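Extracellular endo-alpha-(1->5)-L-arabinanase 1 (Bacillus subtilis, PDB 1UV4) cleaves internal alpha-(1->5)-L-arabinofuranosidic linkages of linear and branched arabinan in plant cell walls, acting as a calcium-binding glycoside hydrolase of family 43. Local coordinates at residues P15-E20 and I263-A268; Y25-G30 and P76-Y81. All blocks are in the same frame, centred on the assembly; numbering follows the deposited sequence.

Contact 1: P15-E20 and I263-A268; sequences PTMIKE and ILVRHA. With EDO (1,2-ethanediol), chain G; EDO (1,2-ethanediol), chain E.
I263 meets M17 through a single pair of methyl groups, I263 CG2 lying 4.2 Å from M17 CE. V265 carries more of the contact: its CG1 lies 3.8 Å from M17 CE and 4.0 Å from M17 SD. Unbranched and flexible, M17 can span the gap, leaving its strand with CG anti to the backbone N (chi1 -178°) and bending only at chi3 (85°), which lays CE beside the valine branch. Beta-branched V265 has a second methyl for a second neighbour, V265 CG2 lying 4.2 Å from P15 CG.

The strands belong to adjacent blades of the five-bladed beta-propeller of family 43: 16-20 is the innermost of its blade, 263-270 the second of its own, next to the innermost, 250-259, and they meet through apolar side chains. At R266 the compact proline ring rests on the main chain, P15 CG 3.7 Å from R266 C. The guanidinium grips ethanediol E in its plane, R266 NE and NH2 each donating to O1 at 3.0 Å, while NH1 bonds N282. H267 ND1 lies 3.8 Å from P15 CD, the side chains crossing at about a right angle. Both imidazole nitrogens are held, ND1 accepting from the backbone N of D14, the inferred proton acceptor, and NE2 pairing with T212.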
# COMPACT_ATOMS: atom_id res chain seq x y z
N PRO A 15 4.11 -0.25 -4.99
CA PRO A 15 4.41 1.19 -5.21
C PRO A 15 3.47 2.19 -4.51
O PRO A 15 2.30 1.92 -4.25
CB PRO A 15 4.24 1.33 -6.71
CG PRO A 15 3.13 0.34 -7.00
CD PRO A 15 3.45 -0.85 -6.17
N THR A 16 4.05 3.36 -4.28
CA THR A 16 3.28 4.57 -3.96
C THR A 16 3.95 5.68 -4.76
O THR A 16 5.11 5.54 -5.18
CB THR A 16 3.33 4.79 -2.44
OG1 THR A 16 2.43 5.85 -2.01
CG2 THR A 16 4.66 5.23 -1.95
N MET A 17 3.27 6.79 -5.00
CA MET A 17 3.82 7.80 -5.89
C MET A 17 3.32 9.15 -5.45
O MET A 17 2.22 9.27 -4.97
CB MET A 17 3.34 7.52 -7.33
CG MET A 17 3.90 8.50 -8.40
SD MET A 17 3.56 7.98 -10.10
CE MET A 17 1.95 8.65 -10.34
N ILE A 18 4.14 10.20 -5.63
CA ILE A 18 3.77 11.57 -5.27
C ILE A 18 4.58 12.56 -6.13
O ILE A 18 5.67 12.26 -6.54
CB ILE A 18 3.96 11.80 -3.77
CG1 ILE A 18 3.30 13.10 -3.28
CG2 ILE A 18 5.46 11.69 -3.37
CD1 ILE A 18 3.13 13.13 -1.75
N LYS A 19 3.98 13.68 -6.45
CA LYS A 19 4.63 14.77 -7.19
C LYS A 19 5.34 15.70 -6.22
O LYS A 19 4.76 16.07 -5.19
CB LYS A 19 3.56 15.56 -7.95
CG LYS A 19 4.10 16.59 -8.95
CD LYS A 19 4.51 15.90 -10.22
CE LYS A 19 5.34 16.78 -11.13
NZ LYS A 19 4.58 18.04 -11.53
N GLU A 20 6.56 16.12 -6.56
CA GLU A 20 7.25 17.19 -5.84
C GLU A 20 7.95 18.08 -6.85
O GLU A 20 8.86 17.63 -7.56
CB GLU A 20 8.24 16.69 -4.84
CG GLU A 20 9.00 17.79 -4.13
CD GLU A 20 10.04 17.18 -3.22
OE1 GLU A 20 11.15 16.87 -3.70
OE2 GLU A 20 9.72 16.93 -2.06
N ILE A 263 -5.63 8.69 -10.03
CA ILE A 263 -4.57 7.94 -10.67
C ILE A 263 -4.42 6.66 -9.90
O ILE A 263 -4.39 6.73 -8.69
CB ILE A 263 -3.23 8.71 -10.63
CG1 ILE A 263 -3.37 10.06 -11.35
CG2 ILE A 263 -2.10 7.82 -11.20
CD1 ILE A 263 -2.11 10.96 -11.29
N LEU A 264 -4.33 5.52 -10.58
CA LEU A 264 -4.05 4.26 -9.92
C LEU A 264 -2.71 3.75 -10.36
O LEU A 264 -2.50 3.51 -11.55
CB LEU A 264 -5.14 3.21 -10.23
CG LEU A 264 -5.03 1.98 -9.33
CD1 LEU A 264 -5.44 2.25 -7.92
CD2 LEU A 264 -5.76 0.77 -9.87
N VAL A 265 -1.80 3.61 -9.41
CA VAL A 265 -0.52 2.97 -9.65
C VAL A 265 -0.62 1.55 -9.11
O VAL A 265 -1.33 1.28 -8.15
CB VAL A 265 0.69 3.75 -9.01
CG1 VAL A 265 0.71 5.20 -9.54
CG2 VAL A 265 0.65 3.75 -7.49
N ARG A 266 0.14 0.67 -9.71
CA ARG A 266 0.20 -0.72 -9.20
C ARG A 266 1.43 -1.37 -9.78
O ARG A 266 2.08 -0.79 -10.67
CB ARG A 266 -1.04 -1.52 -9.64
CG ARG A 266 -1.10 -1.93 -11.06
CD ARG A 266 -2.06 -1.19 -11.79
NE ARG A 266 -2.28 -1.58 -13.19
CZ ARG A 266 -2.54 -0.69 -14.13
NH1 ARG A 266 -2.58 0.59 -13.83
NH2 ARG A 266 -2.80 -1.09 -15.36
N HIS A 267 1.79 -2.54 -9.28
CA HIS A 267 2.80 -3.36 -9.95
C HIS A 267 2.11 -4.45 -10.74
O HIS A 267 0.96 -4.79 -10.47
CB HIS A 267 3.83 -3.94 -8.97
CG HIS A 267 3.27 -4.89 -7.95
ND1 HIS A 267 3.27 -4.64 -6.59
CD2 HIS A 267 2.70 -6.12 -8.09
CE1 HIS A 267 2.68 -5.64 -5.95
NE2 HIS A 267 2.31 -6.54 -6.85
N ALA A 268 2.79 -5.00 -11.74
CA ALA A 268 2.34 -6.22 -12.41
C ALA A 268 3.58 -6.86 -13.02
O ALA A 268 4.58 -6.16 -13.28
CB ALA A 268 1.30 -5.94 -13.45
C1 EDO G . 0.68 10.71 -2.57
O1 EDO G . 0.79 9.41 -3.08
C2 EDO G . -0.46 11.44 -3.24
O2 EDO G . -0.25 12.83 -3.14
C1 EDO E . -2.30 -5.21 -15.60
O1 EDO E . -2.66 -4.05 -14.86
C2 EDO E . -2.98 -5.22 -16.95
O2 EDO E . -4.30 -5.72 -16.82

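Contact 2: Y25-G30 and P76-Y81; sequences YALGTG and PDIQYY. With CA (calcium ion), chain D.
L27 faces strand 76-81 and packs against it at two points. Its CB lies 3.8 Å from P76 CG, and its CD1 reaches I78 CG2 at 4.4 Å, a looser touch. With CG anti to the carbonyl carbon (chi1 -61°), the leucine sends its branched end along the other strand toward I78, while its CB stays over the proline. Branched aliphatic residues suit this buried seam, where they fill space between two sheets without needing polar partners.

At G28 the proline ring packs directly on the backbone: P76 CG lies 3.6 Å from G28 N, and P76 CD 3.4 Å from G28 C. Proline offers a compact, rigid apolar edge that fits closely against a peptide. The strands come from successive blades of the five-bladed propeller, 76-81 being the innermost strand of its blade and 25-29 the second strand of the preceding one.

T29 continues the same packing, its N 3.6 Å from P76 CD, and its hydroxyl is hydrogen-bonded to D14, the inferred proton acceptor, and to the backbone N of A75. On strand 76-81, D77 points away from L27, as alternation in a strand requires, and its OD1 binds the calcium ion at 2.3 Å. E135, D257 and four waters also coordinate the metal. The second carboxylate oxygen, OD2, accepts from water 1 at 2.6 Å and from the backbone N of L136, bonds that should restrain the carboxylate's rotation. Water 2 donates to I78 O, tying the hydration shell to the strand backbone.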
# COMPACT_ATOMS: atom_id res chain seq x y z
N TYR A 25 7.97 11.06 -7.79
CA TYR A 25 8.73 10.09 -7.03
C TYR A 25 7.85 8.91 -6.81
O TYR A 25 6.67 9.06 -6.38
CB TYR A 25 9.21 10.66 -5.68
CG TYR A 25 10.23 11.74 -5.87
CD1 TYR A 25 9.83 13.05 -6.08
CD2 TYR A 25 11.59 11.45 -5.87
CE1 TYR A 25 10.74 14.07 -6.30
CE2 TYR A 25 12.53 12.49 -6.07
CZ TYR A 25 12.07 13.78 -6.27
OH TYR A 25 12.91 14.88 -6.52
N ALA A 26 8.36 7.75 -7.15
CA ALA A 26 7.71 6.48 -6.87
C ALA A 26 8.55 5.72 -5.87
O ALA A 26 9.77 5.58 -6.04
CB ALA A 26 7.50 5.65 -8.14
N LEU A 27 7.94 5.27 -4.79
CA LEU A 27 8.66 4.51 -3.79
C LEU A 27 8.11 3.11 -3.76
O LEU A 27 6.92 2.89 -4.08
CB LEU A 27 8.53 5.13 -2.40
CG LEU A 27 9.06 6.55 -2.28
CD1 LEU A 27 8.10 7.53 -2.83
CD2 LEU A 27 9.36 6.91 -0.80
N GLY A 28 8.94 2.12 -3.41
CA GLY A 28 8.49 0.74 -3.36
C GLY A 28 9.29 -0.02 -2.33
O GLY A 28 10.18 0.49 -1.68
N THR A 29 8.93 -1.29 -2.19
CA THR A 29 9.71 -2.21 -1.38
C THR A 29 11.16 -2.20 -1.82
O THR A 29 11.44 -2.21 -3.01
CB THR A 29 9.11 -3.59 -1.50
OG1 THR A 29 7.79 -3.54 -0.93
CG2 THR A 29 9.88 -4.67 -0.78
N GLY A 30 12.06 -2.17 -0.86
CA GLY A 30 13.47 -2.29 -1.19
C GLY A 30 13.77 -3.59 -1.94
O GLY A 30 13.09 -4.64 -1.78
N PRO A 76 5.98 0.97 1.14
CA PRO A 76 5.90 2.36 1.60
C PRO A 76 4.59 3.02 1.18
O PRO A 76 3.96 2.65 0.20
CB PRO A 76 7.11 2.99 0.96
CG PRO A 76 7.25 2.28 -0.27
CD PRO A 76 6.98 0.80 0.07
N ASP A 77 4.24 4.04 1.94
CA ASP A 77 3.09 4.83 1.64
C ASP A 77 3.39 6.27 2.00
O ASP A 77 3.96 6.49 3.04
CB ASP A 77 1.86 4.30 2.37
CG ASP A 77 0.65 5.02 1.97
OD1 ASP A 77 0.14 4.78 0.81
OD2 ASP A 77 0.09 5.92 2.68
N ILE A 78 3.01 7.20 1.14
CA ILE A 78 3.40 8.60 1.35
C ILE A 78 2.27 9.55 1.04
O ILE A 78 1.49 9.34 0.12
CB ILE A 78 4.66 8.91 0.52
CG1 ILE A 78 5.29 10.24 0.96
CG2 ILE A 78 4.38 8.87 -0.95
CD1 ILE A 78 6.66 10.46 0.39
N GLN A 79 2.20 10.60 1.84
CA GLN A 79 1.31 11.73 1.60
C GLN A 79 1.95 12.99 2.11
O GLN A 79 2.71 12.96 3.05
CB GLN A 79 0.02 11.60 2.39
CG GLN A 79 -0.94 10.51 1.98
CD GLN A 79 -1.73 10.79 0.69
OE1 GLN A 79 -2.03 9.86 -0.05
NE2 GLN A 79 -2.02 12.03 0.43
N TYR A 80 1.58 14.11 1.53
CA TYR A 80 1.90 15.42 2.10
C TYR A 80 0.67 15.93 2.88
O TYR A 80 -0.40 16.03 2.32
CB TYR A 80 2.33 16.40 0.99
CG TYR A 80 2.92 17.70 1.50
CD1 TYR A 80 4.29 17.82 1.75
CD2 TYR A 80 2.13 18.78 1.70
CE1 TYR A 80 4.84 19.01 2.21
CE2 TYR A 80 2.66 19.99 2.15
CZ TYR A 80 4.01 20.10 2.41
OH TYR A 80 4.49 21.34 2.84
N TYR A 81 0.82 16.25 4.16
CA TYR A 81 -0.32 16.67 5.00
C TYR A 81 0.21 17.55 6.09
O TYR A 81 1.24 17.21 6.68
CB TYR A 81 -0.99 15.42 5.62
CG TYR A 81 -1.98 15.69 6.71
CD1 TYR A 81 -3.17 16.36 6.44
CD2 TYR A 81 -1.74 15.27 8.02
CE1 TYR A 81 -4.10 16.63 7.47
CE2 TYR A 81 -2.64 15.51 9.03
CZ TYR A 81 -3.83 16.17 8.78
OH TYR A 81 -4.74 16.42 9.77
CA CA D . -1.50 5.68 -0.52
O HOH W 1 -1.71 7.26 1.34
O HOH W 2 0.09 7.27 -1.12
O HOH W 3 -1.71 7.82 -2.21
O HOH W 4 -3.67 6.34 -1.11

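Overall arrangement
The chain begins with strand 4-8, which lies beside 276-283 in the last blade and so closes the propeller ring, then enters the next blade at 16-20. It turns back through 23-29 and crosses the outer strands before reaching 74-81, where contact 2 closes a short loop between successive blades. After the remaining blades, strand 263-270 closes the large loop of contact 1, at the joint between the closing blade and the blade of 16-20; contact 2 is nested inside it. Their centres lie about 8 Å apart, and T16 O and L27 N, 2.9 Å apart, probably hydrogen-bond. T16 touches both sides: OG1 bonds D257, T16 CG2 packs on P76 O at 3.4 Å, and calcium lies about 4 Å from its side chain.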